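Local coordinates for acyl-CoA Binding Protein (Moniliophthora perniciosa, PDB 3FP5), which probably binds acyl-CoA esters, as other acyl-CoA binding proteins do, and so probably takes part in fatty acid metabolism, at residues K89-T93 against E94-K98. Sequence-based numbering, arbitrary orientation.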
loop_
_atom_site.group_PDB
_atom_site.type_symbol
_atom_site.label_atom_id
_atom_site.label_comp_id
_atom_site.label_asym_id
_atom_site.label_seq_id
_atom_site.Cartn_x
_atom_site.Cartn_y
_atom_site.Cartn_z
ATOM N N LYS A 89 2.408 8.075 11.242
ATOM C CA LYS A 89 3.100 8.386 12.493
ATOM C C LYS A 89 4.237 9.375 12.254
ATOM O O LYS A 89 4.448 10.299 13.045
ATOM C CB LYS A 89 3.609 7.111 13.164
ATOM C CG LYS A 89 2.493 6.238 13.706
ATOM C CD LYS A 89 3.034 4.948 14.311
ATOM C CE LYS A 89 1.902 4.049 14.799
ATOM N NZ LYS A 89 2.400 2.715 15.263
ATOM N N LYS A 90 4.947 9.189 11.149
ATOM C CA LYS A 90 6.024 10.083 10.744
ATOM C C LYS A 90 5.502 11.483 10.383
ATOM O O LYS A 90 6.158 12.488 10.659
ATOM C CB LYS A 90 6.777 9.482 9.558
ATOM C CG LYS A 90 7.957 10.304 9.074
ATOM C CD LYS A 90 9.119 10.214 10.044
ATOM C CE LYS A 90 10.314 11.014 9.555
ATOM N NZ LYS A 90 11.378 11.100 10.596
ATOM N N ALA A 91 4.331 11.545 9.753
ATOM C CA ALA A 91 3.725 12.832 9.404
ATOM C C ALA A 91 3.385 13.601 10.675
ATOM O O ALA A 91 3.610 14.813 10.767
ATOM C CB ALA A 91 2.488 12.638 8.554
ATOM N N ASP A 92 2.813 12.891 11.640
ATOM C CA ASP A 92 2.654 13.407 12.988
ATOM C C ASP A 92 1.862 14.719 13.040
ATOM O O ASP A 92 2.305 15.716 13.628
ATOM C CB ASP A 92 4.030 13.587 13.627
ATOM C CG ASP A 92 3.947 14.004 15.078
ATOM O OD1 ASP A 92 3.177 13.373 15.841
ATOM O OD2 ASP A 92 4.656 14.964 15.449
ATOM N N THR A 93 0.694 14.715 12.411
ATOM C CA THR A 93 -0.218 15.853 12.467
ATOM C C THR A 93 -1.535 15.404 13.091
ATOM O O THR A 93 -1.786 14.206 13.256
ATOM C CB THR A 93 -0.495 16.441 11.063
ATOM O OG1 THR A 93 -1.177 15.476 10.256
ATOM C CG2 THR A 93 0.807 16.845 10.372
ATOM N N GLU A 94 -2.385 16.358 13.448
ATOM C CA GLU A 94 -3.684 15.990 13.986
ATOM C C GLU A 94 -4.478 15.246 12.929
ATOM O O GLU A 94 -5.281 14.370 13.248
ATOM C CB GLU A 94 -4.440 17.237 14.451
ATOM C CG GLU A 94 -3.822 17.867 15.687
ATOM C CD GLU A 94 -3.907 16.946 16.889
ATOM O OE1 GLU A 94 -4.926 16.236 17.024
ATOM O OE2 GLU A 94 -2.957 16.932 17.700
ATOM N N GLU A 95 -4.256 15.601 11.666
ATOM C CA GLU A 95 -4.921 14.913 10.565
ATOM C C GLU A 95 -4.460 13.456 10.483
ATOM O O GLU A 95 -5.287 12.544 10.404
ATOM C CB GLU A 95 -4.673 15.628 9.235
ATOM C CG GLU A 95 -5.312 14.927 8.033
ATOM C CD GLU A 95 -5.035 15.632 6.713
ATOM O OE1 GLU A 95 -4.272 16.623 6.707
ATOM O OE2 GLU A 95 -5.593 15.197 5.679
ATOM N N SER A 96 -3.149 13.235 10.525
ATOM C CA SER A 96 -2.629 11.869 10.466
ATOM C C SER A 96 -3.075 11.056 11.692
ATOM O O SER A 96 -3.365 9.864 11.579
ATOM C CB SER A 96 -1.102 11.832 10.279
ATOM O OG SER A 96 -0.396 12.155 11.459
ATOM N N LYS A 97 -3.146 11.701 12.855
ATOM C CA LYS A 97 -3.624 11.008 14.050
ATOM C C LYS A 97 -5.069 10.527 13.888
ATOM O O LYS A 97 -5.439 9.443 14.350
ATOM C CB LYS A 97 -3.485 11.895 15.290
ATOM C CG LYS A 97 -2.056 11.994 15.793
ATOM C CD LYS A 97 -1.959 12.833 17.063
ATOM C CE LYS A 97 -0.514 12.937 17.540
ATOM N NZ LYS A 97 0.391 13.442 16.466
ATOM N N LYS A 98 -5.886 11.341 13.229
ATOM C CA LYS A 98 -7.267 10.986 12.946
ATOM C C LYS A 98 -7.337 9.760 12.033
ATOM O O LYS A 98 -8.177 8.871 12.227
ATOM C CB LYS A 98 -7.956 12.179 12.279
ATOM C CG LYS A 98 -9.451 12.263 12.465
ATOM C CD LYS A 98 -9.939 13.645 12.014
ATOM C CE LYS A 98 -11.450 13.780 12.123
ATOM N NZ LYS A 98 -11.963 14.908 11.283
HETATM O O HOH W 1 -1.851 16.856 7.986
#
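Ser96 OG is gripped by two backbone groups, Thr93 N and the carbonyl O of Leu88. It accepts a hydrogen bond from the backbone N of Thr93 at 2.9 Å. It is also hydrogen-bonded to Leu88 O, in the last turn of the preceding helix. Ser96 is buried, and these two bonds fix the rotation of its hydroxyl group. The bond is returned by Thr93 OG1, which accepts from the backbone N of Ser96 at 3.0 Å and nearly straight, at 166°. With chi1 at 64°, Thr93 OG1 sits between its own N and carbonyl carbon and is placed to accept from Ser96 N. The reciprocal pair is a capping box, with Thr93 as the N-cap of helix 94-105. It lies at the start of this helix, just beyond the end of helix 73-91; Asp92, with positive phi, is the first residue to leave the earlier helix. The first helical bond follows at once: Lys97 N donates to Thr93 O at 2.9 Å. A water links Thr93 OG1 to Glu95 OE1. It lies 2.7 Å from Thr93 OG1 and donates to Glu95 OE1. With an alanine here in place of Thr93 the hydroxyl is gone, which is likely to leave Ser96 N without its capping acceptor and the water without its contact to that oxygen. Asp92 and Lys97 lie side by side and point the same way. The lysine chain is extended until its last torsion, chi4 54°, bends NZ toward the aspartate. Lys97 NZ meets Asp92 OD1 at 2.9 Å from above the carboxylate plane, forming a salt bridge across the turn. Ala91 CB lies 4.1 Å from Ser96 CB. Both side chains rest on Ile24, in a loop that also touches Glu95 through Pro23.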